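Local structure of glycine cleavage system H protein 1 (Mycobacterium marinum, 3TZU) at residues 21-26 against 36-41; 14-19 against 125-130; 81-86 against 112-117. The protein probably shuttles the methylamine group of glycine from the P protein to the T protein of the glycine cleavage system, on a covalently bound lipoyl cofactor. All coordinates share one frame; numbering follows the deposited sequence.

Interaction 1 (21-26 against 36-41); sequences EWIDIA and VRVGIT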
loop_
_atom_site.group_PDB
_atom_site.type_symbol
_atom_site.label_atom_id
_atom_site.label_comp_id
_atom_site.label_asym_id
_atom_site.label_seq_id
_atom_site.Cartn_x
_atom_site.Cartn_y
_atom_site.Cartn_z
ATOM N N GLU A 21 3.790 10.027 0.247
ATOM C CA GLU A 21 4.494 10.789 1.238
ATOM C C GLU A 21 3.966 12.191 1.300
ATOM O O GLU A 21 3.256 12.630 0.409
ATOM C CB GLU A 21 5.983 10.785 0.932
ATOM C CG GLU A 21 6.516 9.377 1.039
ATOM C CD GLU A 21 8.009 9.228 0.921
ATOM O OE1 GLU A 21 8.776 10.111 1.323
ATOM O OE2 GLU A 21 8.419 8.150 0.449
ATOM N N TRP A 22 4.313 12.877 2.379
ATOM C CA TRP A 22 4.096 14.305 2.502
ATOM C C TRP A 22 5.388 15.001 2.808
ATOM O O TRP A 22 6.302 14.391 3.327
ATOM C CB TRP A 22 3.029 14.638 3.565
ATOM C CG TRP A 22 3.290 14.069 4.930
ATOM C CD1 TRP A 22 2.798 12.861 5.458
ATOM C CD2 TRP A 22 4.134 14.639 6.002
ATOM N NE1 TRP A 22 3.258 12.665 6.729
ATOM C CE2 TRP A 22 4.066 13.693 7.121
ATOM C CE3 TRP A 22 4.884 15.795 6.145
ATOM C CZ2 TRP A 22 4.728 13.922 8.312
ATOM C CZ3 TRP A 22 5.569 16.004 7.348
ATOM C CH2 TRP A 22 5.485 15.102 8.408
ATOM N N ILE A 23 5.460 16.286 2.493
ATOM C CA ILE A 23 6.584 17.155 2.873
ATOM C C ILE A 23 5.948 18.474 3.326
ATOM O O ILE A 23 4.986 18.947 2.710
ATOM C CB ILE A 23 7.587 17.362 1.706
ATOM C CG1 ILE A 23 8.757 18.239 2.141
ATOM C CG2 ILE A 23 6.908 17.960 0.486
ATOM C CD1 ILE A 23 10.022 18.090 1.303
ATOM N N ASP A 24 6.459 19.037 4.422
ATOM C CA ASP A 24 5.890 20.250 5.009
ATOM C C ASP A 24 6.343 21.502 4.298
ATOM O O ASP A 24 6.999 22.324 4.878
ATOM C CB ASP A 24 6.251 20.374 6.515
ATOM C CG ASP A 24 5.321 19.580 7.392
ATOM O OD1 ASP A 24 4.168 19.335 6.946
ATOM O OD2 ASP A 24 5.712 19.194 8.506
ATOM N N ILE A 25 6.002 21.607 3.027
ATOM C CA ILE A 25 5.999 22.849 2.304
ATOM C C ILE A 25 4.531 23.058 1.956
ATOM O O ILE A 25 3.872 22.169 1.371
ATOM C CB ILE A 25 6.821 22.749 1.012
ATOM C CG1 ILE A 25 8.294 22.377 1.295
ATOM C CG2 ILE A 25 6.780 24.054 0.250
ATOM C CD1 ILE A 25 9.034 21.828 0.085
ATOM N N ALA A 26 3.999 24.211 2.342
ATOM C CA ALA A 26 2.643 24.586 1.965
ATOM C C ALA A 26 2.541 24.668 0.455
ATOM O O ALA A 26 3.445 25.162 -0.197
ATOM C CB ALA A 26 2.255 25.913 2.595
ATOM N N VAL A 36 12.689 20.965 6.521
ATOM C CA VAL A 36 11.263 20.596 6.501
ATOM C C VAL A 36 11.070 19.105 6.671
ATOM O O VAL A 36 11.794 18.310 6.083
ATOM C CB VAL A 36 10.531 21.040 5.219
ATOM C CG1 VAL A 36 10.448 22.582 5.187
ATOM C CG2 VAL A 36 11.206 20.463 3.994
ATOM N N ARG A 37 10.111 18.743 7.514
ATOM C CA ARG A 37 9.838 17.326 7.780
ATOM C C ARG A 37 9.122 16.618 6.598
ATOM O O ARG A 37 8.411 17.247 5.808
ATOM C CB ARG A 37 9.056 17.149 9.100
ATOM C CG ARG A 37 9.763 17.702 10.349
ATOM C CD ARG A 37 8.911 17.542 11.609
ATOM N NE ARG A 37 9.706 17.794 12.806
ATOM C CZ ARG A 37 9.306 17.626 14.071
ATOM N NH1 ARG A 37 8.092 17.183 14.365
ATOM N NH2 ARG A 37 10.141 17.914 15.064
ATOM N N VAL A 38 9.388 15.310 6.487
ATOM C CA VAL A 38 8.789 14.438 5.503
ATOM C C VAL A 38 8.226 13.255 6.268
ATOM O O VAL A 38 8.816 12.874 7.294
ATOM C CB VAL A 38 9.827 13.866 4.521
ATOM C CG1 VAL A 38 9.182 12.780 3.629
ATOM C CG2 VAL A 38 10.484 14.963 3.712
ATOM N N GLY A 39 7.115 12.692 5.778
ATOM C CA GLY A 39 6.516 11.489 6.354
ATOM C C GLY A 39 5.642 10.731 5.367
ATOM O O GLY A 39 5.602 11.052 4.170
ATOM N N ILE A 40 4.931 9.718 5.862
ATOM C CA ILE A 40 4.011 8.937 5.009
ATOM C C ILE A 40 2.564 9.343 5.304
ATOM O O ILE A 40 2.258 9.840 6.372
ATOM C CB ILE A 40 4.212 7.432 5.125
ATOM C CG1 ILE A 40 3.866 6.897 6.522
ATOM C CG2 ILE A 40 5.646 7.036 4.756
ATOM C CD1 ILE A 40 3.733 5.380 6.563
ATOM N N THR A 41 1.685 9.165 4.338
ATOM C CA THR A 41 0.295 9.571 4.495
ATOM C C THR A 41 -0.529 8.517 5.243
ATOM O O THR A 41 -0.065 7.396 5.528
ATOM C CB THR A 41 -0.354 9.812 3.130
ATOM O OG1 THR A 41 -0.454 8.552 2.446
ATOM C CG2 THR A 41 0.499 10.847 2.285
HETATM O O HOH W 1 8.711 20.730 9.085
#
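Trp-22 and Gly-39 form an antiparallel hydrogen-bonded pair, Trp-22 N to Gly-39 O at 2.9 Å and Gly-39 N to Trp-22 O at 3.1 Å, in strands 21-23 and 36-40, whose axes run at 163°. Asp-24 N prolongs the pairing by donating to Arg-37 O. The indole of Trp-22 folds back over the neighbouring strand because CG stands between the backbone N and the carbonyl carbon (chi1 55°). One ring face then covers the Val-38 to Gly-39 peptide, with Gly-39 N over its centre, and Gly-39 CA makes a CH-pi contact 3.7 Å from the centroid of the Trp-22 five-membered ring. At the ring edge, Trp-22 NE1 reaches Ile-40 O in a weak, strongly bent bond of 3.0 Å. On the face that carries Ile-23 and Val-38 the contact is aliphatic: Ile-23 CD1 touches both valines, 3.8 Å from Val-36 CG2 and 4.0 Å from Val-38 CG2. A water accepts from Arg-37 N and donates weakly to Asp-24 OD2, while the carboxylate of Glu-21 turns elsewhere, to Ile-82 N. Here Gly-39 has no side chain in the way, so the indole of Trp-22 can lie directly against the backbone.

Interaction 2 (14-19 against 125-130); sequences RSYTAD and LTASEY. With EDO (1,2-ethanediol), chain G.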
loop_
_atom_site.group_PDB
_atom_site.type_symbol
_atom_site.label_atom_id
_atom_site.label_comp_id
_atom_site.label_asym_id
_atom_site.label_seq_id
_atom_site.Cartn_x
_atom_site.Cartn_y
_atom_site.Cartn_z
ATOM N N ARG A 14 0.077 20.953 4.054
ATOM C CA ARG A 14 1.348 20.467 3.498
ATOM C C ARG A 14 1.212 19.984 2.055
ATOM O O ARG A 14 0.154 20.155 1.445
ATOM C CB ARG A 14 1.921 19.377 4.378
ATOM C CG ARG A 14 1.054 18.147 4.525
ATOM C CD ARG A 14 1.417 17.397 5.791
ATOM N NE ARG A 14 0.988 18.073 7.020
ATOM C CZ ARG A 14 1.361 17.715 8.251
ATOM N NH1 ARG A 14 2.203 16.688 8.460
ATOM N NH2 ARG A 14 0.894 18.387 9.287
ATOM N N SER A 15 2.287 19.437 1.493
ATOM C CA SER A 15 2.272 18.948 0.107
ATOM C C SER A 15 2.471 17.452 0.114
ATOM O O SER A 15 2.953 16.886 1.097
ATOM C CB SER A 15 3.365 19.620 -0.752
ATOM O OG SER A 15 3.239 21.041 -0.763
ATOM N N TYR A 16 2.125 16.814 -0.999
ATOM C CA TYR A 16 2.098 15.352 -1.081
ATOM C C TYR A 16 2.730 14.850 -2.352
ATOM O O TYR A 16 2.874 15.600 -3.318
ATOM C CB TYR A 16 0.644 14.869 -1.037
ATOM C CG TYR A 16 -0.035 15.205 0.264
ATOM C CD1 TYR A 16 -0.643 16.412 0.453
ATOM C CD2 TYR A 16 -0.035 14.309 1.305
ATOM C CE1 TYR A 16 -1.239 16.735 1.661
ATOM C CE2 TYR A 16 -0.658 14.594 2.498
ATOM C CZ TYR A 16 -1.251 15.820 2.675
ATOM O OH TYR A 16 -1.865 16.102 3.868
ATOM N N THR A 17 3.089 13.561 -2.349
ATOM C CA THR A 17 3.546 12.909 -3.568
ATOM C C THR A 17 2.636 11.768 -3.992
ATOM O O THR A 17 1.911 11.220 -3.185
ATOM C CB THR A 17 4.990 12.421 -3.430
ATOM O OG1 THR A 17 5.051 11.305 -2.534
ATOM C CG2 THR A 17 5.865 13.556 -2.912
ATOM N N ALA A 18 2.697 11.423 -5.273
ATOM C CA ALA A 18 2.013 10.250 -5.807
ATOM C C ALA A 18 2.462 8.948 -5.117
ATOM O O ALA A 18 1.714 7.967 -5.081
ATOM C CB ALA A 18 2.227 10.165 -7.328
ATOM N N ASP A 19 3.664 8.945 -4.550
ATOM C CA ASP A 19 4.173 7.779 -3.808
ATOM C C ASP A 19 3.780 7.732 -2.312
ATOM O O ASP A 19 4.365 6.963 -1.541
ATOM C CB ASP A 19 5.685 7.682 -3.990
ATOM C CG ASP A 19 6.072 7.416 -5.454
ATOM O OD1 ASP A 19 5.280 6.831 -6.219
ATOM O OD2 ASP A 19 7.171 7.793 -5.858
ATOM N N LEU A 125 1.879 17.380 -5.092
ATOM C CA LEU A 125 0.436 17.519 -5.224
ATOM C C LEU A 125 -0.129 18.312 -4.025
ATOM O O LEU A 125 0.397 18.226 -2.925
ATOM C CB LEU A 125 -0.175 16.104 -5.245
ATOM C CG LEU A 125 0.379 15.086 -6.268
ATOM C CD1 LEU A 125 -0.108 13.653 -6.003
ATOM C CD2 LEU A 125 0.031 15.510 -7.697
ATOM N N THR A 126 -1.226 19.045 -4.219
ATOM C CA THR A 126 -1.995 19.591 -3.083
ATOM C C THR A 126 -2.804 18.482 -2.424
ATOM O O THR A 126 -2.987 17.420 -3.031
ATOM C CB THR A 126 -2.997 20.656 -3.527
ATOM O OG1 THR A 126 -4.027 20.020 -4.291
ATOM C CG2 THR A 126 -2.305 21.793 -4.351
ATOM N N ALA A 127 -3.306 18.718 -1.207
ATOM C CA ALA A 127 -4.159 17.705 -0.526
ATOM C C ALA A 127 -5.383 17.326 -1.364
ATOM O O ALA A 127 -5.856 16.172 -1.331
ATOM C CB ALA A 127 -4.623 18.176 0.844
ATOM N N SER A 128 -5.902 18.287 -2.109
ATOM C CA SER A 128 -7.054 18.014 -2.945
ATOM C C SER A 128 -6.677 17.079 -4.104
ATOM O O SER A 128 -7.371 16.077 -4.356
ATOM C CB SER A 128 -7.675 19.296 -3.484
ATOM O OG SER A 128 -8.743 18.905 -4.320
ATOM N N GLU A 129 -5.564 17.376 -4.779
ATOM C CA GLU A 129 -5.149 16.546 -5.906
ATOM C C GLU A 129 -4.846 15.125 -5.465
ATOM O O GLU A 129 -5.245 14.159 -6.142
ATOM C CB GLU A 129 -3.955 17.143 -6.623
ATOM C CG GLU A 129 -4.281 18.483 -7.265
ATOM C CD GLU A 129 -3.056 19.307 -7.637
ATOM O OE1 GLU A 129 -1.968 19.173 -7.031
ATOM O OE2 GLU A 129 -3.183 20.134 -8.544
ATOM N N TYR A 130 -4.190 14.996 -4.316
ATOM C CA TYR A 130 -3.791 13.698 -3.786
ATOM C C TYR A 130 -4.998 12.879 -3.338
ATOM O O TYR A 130 -5.081 11.678 -3.625
ATOM C CB TYR A 130 -2.817 13.896 -2.621
ATOM C CG TYR A 130 -2.427 12.623 -1.923
ATOM C CD1 TYR A 130 -1.471 11.776 -2.468
ATOM C CD2 TYR A 130 -2.993 12.275 -0.705
ATOM C CE1 TYR A 130 -1.115 10.601 -1.831
ATOM C CE2 TYR A 130 -2.642 11.098 -0.052
ATOM C CZ TYR A 130 -1.706 10.261 -0.625
ATOM O OH TYR A 130 -1.324 9.106 0.004
HETATM C C1 EDO G . 5.508 5.276 0.923
HETATM O O1 EDO G . 5.641 4.105 1.754
HETATM C C2 EDO G . 6.896 5.740 0.509
HETATM O O2 EDO G . 6.990 6.196 -0.862
HETATM O O HOH W 2 -2.385 20.697 0.369
#
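Leu-125 N donates to Tyr-16 O at 2.7 Å, nearly straight at 172°, and Tyr-16 N returns a bond of 2.9 Å to Leu-125 O. Together they make a single antiparallel bridge, of the hydrogen-bonded kind, between the short edge strand 15-16 and the residues leading into the C-terminal helix 127-133. That helix begins with a capping box: Glu-129 N donates to Thr-126 OG1, and Thr-126 N to Glu-129 OE1, so the two side chains and backbone amides satisfy one another reciprocally. The next amide, Ala-127 N, is served by a water that also donates to Arg-14 O, which adds a second polar tie between the segments.

Against this frame the two tyrosines pack. Tyr-130 has CG anti to its own N (chi1 175°), which carries the ring toward strand 15-16; its plane lies 13° from that of Tyr-16, but the rings are slid so far apart, with centroids separated by 5.1 Å, that they barely overlap. The touching is done instead by Tyr-16 CB and Tyr-130 CG, and by Tyr-16 CD2 above the rim of the Tyr-130 ring. Both hydroxyls are engaged beyond the two segments, that of Tyr-16 with Pro-11 O and that of Tyr-130 with His-20 and Thr-41, an arrangement that would limit how each ring can shift. Ala-127 presses its methyl on Tyr-16, CB to CE1 at 3.8 Å. Farther along, Leu-125 reaches past the bridge, and its CD1 settles 3.7 Å from Ala-18 N.

Interaction 3 (81-86 against 112-117); sequences LIAPAS and WLYSVQ. With ACT (acetate ion), chain E.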
loop_
_atom_site.group_PDB
_atom_site.type_symbol
_atom_site.label_atom_id
_atom_site.label_comp_id
_atom_site.label_asym_id
_atom_site.label_seq_id
_atom_site.Cartn_x
_atom_site.Cartn_y
_atom_site.Cartn_z
ATOM N N LEU A 81 10.861 4.262 0.597
ATOM C CA LEU A 81 10.642 5.664 0.766
ATOM C C LEU A 81 11.258 6.331 -0.476
ATOM O O LEU A 81 12.340 5.978 -0.888
ATOM C CB LEU A 81 11.246 6.123 2.102
ATOM C CG LEU A 81 10.495 5.542 3.326
ATOM C CD1 LEU A 81 11.140 5.927 4.663
ATOM C CD2 LEU A 81 9.021 5.964 3.314
ATOM N N ILE A 82 10.517 7.211 -1.123
ATOM C CA ILE A 82 10.959 7.906 -2.329
ATOM C C ILE A 82 10.982 9.384 -1.929
ATOM O O ILE A 82 9.954 9.938 -1.587
ATOM C CB ILE A 82 9.982 7.701 -3.512
ATOM C CG1 ILE A 82 9.720 6.215 -3.757
ATOM C CG2 ILE A 82 10.530 8.331 -4.780
ATOM C CD1 ILE A 82 10.944 5.438 -4.188
ATOM N N ALA A 83 12.171 9.975 -1.941
ATOM C CA ALA A 83 12.410 11.351 -1.508
ATOM C C ALA A 83 11.538 12.347 -2.277
ATOM O O ALA A 83 11.607 12.408 -3.494
ATOM C CB ALA A 83 13.888 11.696 -1.712
ATOM N N PRO A 84 10.693 13.108 -1.577
ATOM C CA PRO A 84 9.938 14.147 -2.266
ATOM C C PRO A 84 10.815 15.336 -2.703
ATOM O O PRO A 84 10.401 16.124 -3.561
ATOM C CB PRO A 84 8.931 14.616 -1.202
ATOM C CG PRO A 84 8.846 13.505 -0.239
ATOM C CD PRO A 84 10.216 12.920 -0.201
ATOM N N ALA A 85 12.015 15.437 -2.114
ATOM C CA ALA A 85 12.890 16.610 -2.294
ATOM C C ALA A 85 14.350 16.182 -2.296
ATOM O O ALA A 85 14.729 15.234 -1.617
ATOM C CB ALA A 85 12.627 17.630 -1.188
ATOM N N SER A 86 15.153 16.857 -3.108
ATOM C CA SER A 86 16.609 16.749 -3.044
ATOM C C SER A 86 17.125 17.611 -1.881
ATOM O O SER A 86 16.559 18.664 -1.594
ATOM C CB SER A 86 17.241 17.249 -4.345
ATOM O OG SER A 86 16.728 16.569 -5.479
ATOM N N TRP A 112 6.259 11.666 11.955
ATOM C CA TRP A 112 7.195 12.186 10.947
ATOM C C TRP A 112 8.480 11.365 10.965
ATOM O O TRP A 112 8.868 10.803 12.007
ATOM C CB TRP A 112 7.485 13.663 11.211
ATOM C CG TRP A 112 8.281 13.905 12.463
ATOM C CD1 TRP A 112 7.815 13.968 13.774
ATOM C CD2 TRP A 112 9.725 14.090 12.572
ATOM N NE1 TRP A 112 8.834 14.178 14.648
ATOM C CE2 TRP A 112 10.008 14.261 13.998
ATOM C CE3 TRP A 112 10.774 14.129 11.668
ATOM C CZ2 TRP A 112 11.298 14.478 14.472
ATOM C CZ3 TRP A 112 12.071 14.350 12.154
ATOM C CH2 TRP A 112 12.326 14.520 13.518
ATOM N N LEU A 113 9.141 11.267 9.818
ATOM C CA LEU A 113 10.225 10.287 9.656
ATOM C C LEU A 113 11.591 10.930 9.644
ATOM O O LEU A 113 12.535 10.366 10.185
ATOM C CB LEU A 113 10.021 9.487 8.364
ATOM C CG LEU A 113 8.791 8.552 8.306
ATOM C CD1 LEU A 113 8.748 7.750 6.994
ATOM C CD2 LEU A 113 8.740 7.625 9.515
ATOM N N TYR A 114 11.707 12.088 9.000
ATOM C CA TYR A 114 12.976 12.827 8.925
ATOM C C TYR A 114 12.748 14.276 8.521
ATOM O O TYR A 114 11.645 14.666 8.178
ATOM C CB TYR A 114 14.002 12.134 7.977
ATOM C CG TYR A 114 13.664 12.104 6.497
ATOM C CD1 TYR A 114 13.900 13.197 5.690
ATOM C CD2 TYR A 114 13.145 10.955 5.902
ATOM C CE1 TYR A 114 13.603 13.172 4.327
ATOM C CE2 TYR A 114 12.831 10.918 4.540
ATOM C CZ TYR A 114 13.064 12.040 3.761
ATOM O OH TYR A 114 12.774 12.031 2.416
ATOM N N SER A 115 13.794 15.091 8.611
ATOM C CA SER A 115 13.738 16.452 8.088
ATOM C C SER A 115 14.884 16.631 7.121
ATOM O O SER A 115 15.988 16.099 7.340
ATOM C CB SER A 115 13.815 17.494 9.199
ATOM O OG SER A 115 15.147 17.704 9.610
ATOM N N VAL A 116 14.606 17.364 6.050
ATOM C CA VAL A 116 15.564 17.604 4.979
ATOM C C VAL A 116 15.702 19.116 4.773
ATOM O O VAL A 116 14.743 19.854 5.004
ATOM C CB VAL A 116 15.130 16.879 3.664
ATOM C CG1 VAL A 116 13.693 17.246 3.265
ATOM C CG2 VAL A 116 16.092 17.169 2.525
ATOM N N GLN A 117 16.896 19.562 4.366
ATOM C CA GLN A 117 17.127 20.961 3.980
ATOM C C GLN A 117 17.114 20.982 2.449
ATOM O O GLN A 117 18.045 20.514 1.842
ATOM C CB GLN A 117 18.471 21.446 4.557
ATOM C CG GLN A 117 18.941 22.839 4.141
ATOM C CD GLN A 117 18.308 23.934 4.962
ATOM O OE1 GLN A 117 18.944 24.498 5.840
ATOM N NE2 GLN A 117 17.057 24.249 4.679
HETATM C C ACT E . 19.499 16.068 -7.520
HETATM O O ACT E . 20.112 16.279 -6.449
HETATM O OXT ACT E . 18.280 16.241 -7.569
HETATM C CH3 ACT E . 20.201 15.618 -8.763
HETATM O O HOH W 3 13.197 14.443 0.761
#
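Apolar contact joins the two segments at one end, where Leu-113 CD1 meets both methyls of Leu-81, CD1 at 3.8 Å and CD2 at 4.1 Å. Both leucines belong to a buried layer that also receives Ile-40. The hydroxyl end of Tyr-114 comes from the opposite direction to Pro-84, its OH 3.8 Å from Pro-84 CD and 4.0 Å from Ala-83 CA. With CG held between the backbone N and the carbonyl carbon (chi1 67°), the tyrosine ring stands up from its strand and spans the gap to the turn at 83-84.

Polar contact across the gap is indirect, for no hydrogen bond joins the segments themselves. One water lies at the edge of the Tyr-114 ring, in its plane, 3.0 Å from the OH of Tyr-114, and donates to Ala-85 O at 2.9 Å. Away from this bridge, Ser-86 OG donates to an acetate, probably from the crystallisation liquor.

The backbones run almost in the same direction, 8° apart end to end, yet they face each other as layers and do not pair. Such side-chain packing between sheets is typical of the flattened beta barrel of lipoyl domains, and here Leu-113 and Tyr-114 form a classic beta bulge opposite Val-38.

In the fold
From the N terminus, strand 15-16 is followed, after a short loop, by strand 21-23, and interaction 1 soon closes a short hairpin loop between 21-26 and 36-41. The chain then runs through strand 77-82, and interaction 3 closes a second loop, from 81-86 to 112-117, after the first is complete; the two are in series. Interaction 2 joins 14-19 to 125-130 and encloses both, bringing the N-terminal strand and the start of the C-terminal helix together. The three share a sheet: strand 15-16 borders 21-23, and 36-40 borders 114-118. Ser-15 OG to Ile-25 O links interactions 1 and 2, while Val-36 N to Val-116 O links interactions 1 and 3. The C-terminal helix is thus tied to one edge, and strand 77-82 packs across a face.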